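Local coordinates for putative aminomethyltransferase (Leptospirillum rubarum, PDB 3TTG), which probably binds folate and may act as an aminomethyltransferase related to glycine cleavage T-protein, though its own substrate is not established, at residues P290-K302 with E306-I318. Numbering follows the deposited sequence.
Sequences PKMEFPVTLFNPK and EAGILTRTSSSDI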
# COMPACT_ATOMS: atom_id res chain seq x y z
N PRO A 290 6.83 -0.33 -20.33
CA PRO A 290 5.92 -1.33 -20.93
C PRO A 290 6.64 -2.51 -21.58
O PRO A 290 6.03 -3.55 -21.79
CB PRO A 290 5.17 -0.52 -22.00
CG PRO A 290 6.14 0.52 -22.43
CD PRO A 290 7.03 0.83 -21.23
N LYS A 291 7.95 -2.34 -21.88
CA LYS A 291 8.79 -3.33 -22.56
C LYS A 291 9.35 -4.36 -21.57
O LYS A 291 9.25 -5.57 -21.82
CB LYS A 291 9.97 -2.65 -23.29
CG LYS A 291 9.69 -1.28 -23.96
CD LYS A 291 10.40 -0.13 -23.22
CE LYS A 291 10.17 1.20 -23.89
NZ LYS A 291 10.89 2.30 -23.17
N MSE A 292 9.97 -3.88 -20.45
CA MSE A 292 10.63 -4.72 -19.44
C MSE A 292 9.71 -5.74 -18.77
O MSE A 292 8.52 -5.47 -18.54
CB MSE A 292 11.26 -3.87 -18.32
CG MSE A 292 12.61 -3.26 -18.69
SE MSE A 292 13.16 -1.99 -17.30
CE MSE A 292 12.35 -0.30 -18.04
N GLU A 293 10.29 -6.91 -18.43
CA GLU A 293 9.62 -7.95 -17.68
C GLU A 293 10.13 -7.89 -16.23
O GLU A 293 11.29 -8.19 -15.93
CB GLU A 293 9.82 -9.33 -18.31
CG GLU A 293 8.68 -9.68 -19.27
CD GLU A 293 9.08 -10.52 -20.47
OE1 GLU A 293 9.57 -11.65 -20.27
OE2 GLU A 293 8.88 -10.05 -21.61
N PHE A 294 9.26 -7.48 -15.34
CA PHE A 294 9.61 -7.31 -13.94
C PHE A 294 9.45 -8.63 -13.15
O PHE A 294 8.56 -9.41 -13.46
CB PHE A 294 8.75 -6.24 -13.35
CG PHE A 294 9.03 -4.88 -13.91
CD1 PHE A 294 10.06 -4.11 -13.41
CD2 PHE A 294 8.35 -4.42 -15.03
CE1 PHE A 294 10.38 -2.89 -13.98
CE2 PHE A 294 8.66 -3.19 -15.59
CZ PHE A 294 9.66 -2.42 -15.04
N PRO A 295 10.24 -8.87 -12.08
CA PRO A 295 11.29 -8.01 -11.53
C PRO A 295 12.51 -8.07 -12.43
O PRO A 295 12.69 -9.08 -13.10
CB PRO A 295 11.55 -8.63 -10.14
CG PRO A 295 11.16 -10.08 -10.29
CD PRO A 295 10.05 -10.10 -11.28
N VAL A 296 13.27 -6.96 -12.53
CA VAL A 296 14.47 -6.91 -13.35
C VAL A 296 15.66 -6.89 -12.44
O VAL A 296 15.74 -6.04 -11.52
CB VAL A 296 14.55 -5.70 -14.31
CG1 VAL A 296 15.58 -5.99 -15.44
CG2 VAL A 296 13.21 -5.42 -14.92
N THR A 297 16.65 -7.71 -12.77
CA THR A 297 17.92 -7.72 -12.03
C THR A 297 18.75 -6.48 -12.30
O THR A 297 18.81 -6.02 -13.44
CB THR A 297 18.72 -8.95 -12.41
OG1 THR A 297 17.88 -10.00 -12.03
CG2 THR A 297 20.07 -9.07 -11.69
N LEU A 298 19.36 -5.93 -11.25
CA LEU A 298 20.25 -4.79 -11.34
C LEU A 298 21.65 -5.30 -11.09
O LEU A 298 21.82 -6.18 -10.25
CB LEU A 298 19.87 -3.67 -10.34
CG LEU A 298 18.48 -3.07 -10.52
CD1 LEU A 298 18.14 -2.16 -9.40
CD2 LEU A 298 18.39 -2.33 -11.83
N PHE A 299 22.64 -4.78 -11.81
CA PHE A 299 24.02 -5.22 -11.71
C PHE A 299 24.95 -4.12 -11.28
O PHE A 299 24.78 -2.96 -11.67
CB PHE A 299 24.51 -5.76 -13.08
CG PHE A 299 23.75 -6.99 -13.53
CD1 PHE A 299 24.18 -8.25 -13.16
CD2 PHE A 299 22.63 -6.88 -14.34
CE1 PHE A 299 23.47 -9.40 -13.57
CE2 PHE A 299 21.92 -8.01 -14.73
CZ PHE A 299 22.33 -9.27 -14.33
N ASN A 300 25.98 -4.50 -10.53
CA ASN A 300 27.07 -3.62 -10.11
C ASN A 300 28.01 -3.36 -11.32
O ASN A 300 28.61 -4.33 -11.82
CB ASN A 300 27.83 -4.33 -8.95
CG ASN A 300 29.03 -3.61 -8.38
OD1 ASN A 300 29.34 -2.46 -8.72
ND2 ASN A 300 29.74 -4.29 -7.49
N PRO A 301 28.16 -2.10 -11.80
CA PRO A 301 29.05 -1.82 -12.94
C PRO A 301 30.53 -2.21 -12.75
O PRO A 301 31.15 -2.51 -13.74
CB PRO A 301 28.91 -0.29 -13.13
CG PRO A 301 27.72 0.09 -12.42
CD PRO A 301 27.53 -0.86 -11.31
N LYS A 302 31.06 -2.26 -11.51
CA LYS A 302 32.47 -2.63 -11.24
C LYS A 302 32.80 -4.09 -11.61
O LYS A 302 33.64 -4.31 -12.48
CB LYS A 302 32.81 -2.45 -9.73
CG LYS A 302 33.24 -1.05 -9.31
CD LYS A 302 32.09 -0.09 -9.06
CE LYS A 302 32.57 1.14 -8.30
NZ LYS A 302 33.63 1.90 -9.03
N GLU A 306 25.21 -9.18 -9.20
CA GLU A 306 23.84 -8.76 -8.89
C GLU A 306 23.89 -7.80 -7.68
O GLU A 306 24.63 -8.08 -6.72
CB GLU A 306 23.00 -10.01 -8.59
CG GLU A 306 22.78 -10.89 -9.80
CD GLU A 306 21.86 -12.09 -9.63
OE1 GLU A 306 21.44 -12.37 -8.49
OE2 GLU A 306 21.63 -12.79 -10.64
N ALA A 307 23.23 -6.61 -7.80
CA ALA A 307 23.24 -5.57 -6.78
C ALA A 307 21.86 -5.33 -6.19
O ALA A 307 21.76 -4.72 -5.14
CB ALA A 307 23.76 -4.27 -7.38
N GLY A 308 20.83 -5.76 -6.90
CA GLY A 308 19.46 -5.58 -6.49
C GLY A 308 18.47 -5.99 -7.55
O GLY A 308 18.81 -6.65 -8.53
N ILE A 309 17.25 -5.46 -7.39
CA ILE A 309 16.15 -5.73 -8.28
C ILE A 309 15.27 -4.51 -8.35
O ILE A 309 14.97 -3.86 -7.35
CB ILE A 309 15.31 -6.97 -7.87
CG1 ILE A 309 15.01 -6.93 -6.41
CG2 ILE A 309 16.02 -8.30 -8.24
CD1 ILE A 309 14.36 -8.16 -5.90
N LEU A 310 14.76 -4.29 -9.54
CA LEU A 310 13.79 -3.25 -9.84
C LEU A 310 12.46 -3.96 -9.98
O LEU A 310 12.31 -4.85 -10.82
CB LEU A 310 14.22 -2.56 -11.12
CG LEU A 310 13.44 -1.36 -11.55
CD1 LEU A 310 13.66 -0.17 -10.57
CD2 LEU A 310 13.85 -0.97 -13.02
N THR A 311 11.45 -3.50 -9.22
CA THR A 311 10.16 -4.21 -9.13
C THR A 311 9.06 -3.53 -9.89
O THR A 311 8.10 -4.20 -10.32
CB THR A 311 9.81 -4.51 -7.67
OG1 THR A 311 9.81 -3.34 -6.87
CG2 THR A 311 10.72 -5.53 -7.03
N ARG A 312 9.15 -2.21 -10.08
CA ARG A 312 8.18 -1.48 -10.87
C ARG A 312 8.73 -0.15 -11.24
O ARG A 312 9.63 0.41 -10.56
CB ARG A 312 6.78 -1.31 -10.17
CG ARG A 312 6.62 -0.18 -9.14
CD ARG A 312 5.19 -0.06 -8.70
NE ARG A 312 4.90 1.22 -8.03
CZ ARG A 312 4.70 1.41 -6.73
NH1 ARG A 312 4.73 0.40 -5.88
NH2 ARG A 312 4.37 2.59 -6.28
N THR A 313 8.17 0.39 -12.32
CA THR A 313 8.53 1.73 -12.76
C THR A 313 7.29 2.51 -13.17
O THR A 313 6.27 1.93 -13.55
CB THR A 313 9.57 1.74 -13.95
OG1 THR A 313 9.03 1.09 -15.09
CG2 THR A 313 10.88 1.07 -13.62
N SER A 314 7.41 3.83 -13.14
CA SER A 314 6.43 4.77 -13.68
C SER A 314 7.18 5.91 -14.34
O SER A 314 8.29 6.23 -13.94
CB SER A 314 5.50 5.37 -12.61
OG SER A 314 4.48 4.51 -12.09
N SER A 315 6.52 6.63 -15.19
CA SER A 315 6.97 7.97 -15.60
C SER A 315 6.70 8.96 -14.48
O SER A 315 5.70 8.82 -13.77
CB SER A 315 6.22 8.43 -16.84
OG SER A 315 6.54 7.64 -17.96
N SER A 316 7.55 9.98 -14.35
CA SER A 316 7.32 11.14 -13.48
C SER A 316 7.60 12.41 -14.28
O SER A 316 8.75 12.66 -14.62
CB SER A 316 8.20 11.11 -12.24
OG SER A 316 8.03 12.29 -11.47
N ASP A 317 6.55 13.22 -14.55
CA ASP A 317 6.73 14.51 -15.20
C ASP A 317 7.41 15.48 -14.23
O ASP A 317 8.25 16.26 -14.65
CB ASP A 317 5.40 15.10 -15.65
CG ASP A 317 5.58 16.38 -16.45
OD1 ASP A 317 6.44 16.41 -17.31
OD2 ASP A 317 4.89 17.37 -16.15
N ILE A 318 7.10 15.38 -12.95
CA ILE A 318 7.70 16.27 -11.97
C ILE A 318 9.23 16.06 -11.93
O ILE A 318 9.97 17.04 -11.89
CB ILE A 318 7.04 16.07 -10.58
CG1 ILE A 318 5.52 16.44 -10.67
CG2 ILE A 318 7.76 16.92 -9.52
CD1 ILE A 318 4.64 16.05 -9.44
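A beta hairpin in the C-terminal barrel domain of the glycine cleavage T-protein type pairs Val296 to Phe299 antiparallel with the longer strand 306-316, which continues the sheet on its other edge to strand 321-329. Val296 and Leu310 form a hydrogen-bonded pair: Val296 N reaches Leu310 O at 2.9 Å, and Leu310 N returns to Val296 O at 2.8 Å. Nearer the turn a classic beta bulge sets both Ala307 and Gly308 against Leu298. There Leu298 N donates to Gly308 O at 2.9 Å, while Ala307 N gives a nearly straight bond (177°) to Leu298 O.

On one face, Leu298 lays CD2 4.2 Å from Leu310 CB, and Phe282 of strand 277-284 touches both leucines. The Thr297 side is more exposed. With its CG2 anti to the backbone N, Thr297 brings that methyl 3.8 Å from Glu306 CG, and the same methyl lies over one face of the Phe299 ring, offset toward the rim.

Beyond the paired residues, just before the cis peptide bond of Pro295, Phe294 turns its ring across strand 306-316. Its CG stands anti to its own carbonyl carbon (chi1 -67°), which carries the ring over to Leu310, Arg312 and Thr313. Arg312 CA covers one face, whereas the guanidinium of Arg312 pairs with Glu236. Replacing Phe294 with an alanine would probably leave Leu310 CD2 and Thr313 CG2, which the ring now touches, and the backbone at Arg312 without that aromatic cover. The ring's edge meets Leu310 O in plane, CD1 being 3.5 Å from that oxygen, and CZ ends 3.6 Å from Thr313 OG1.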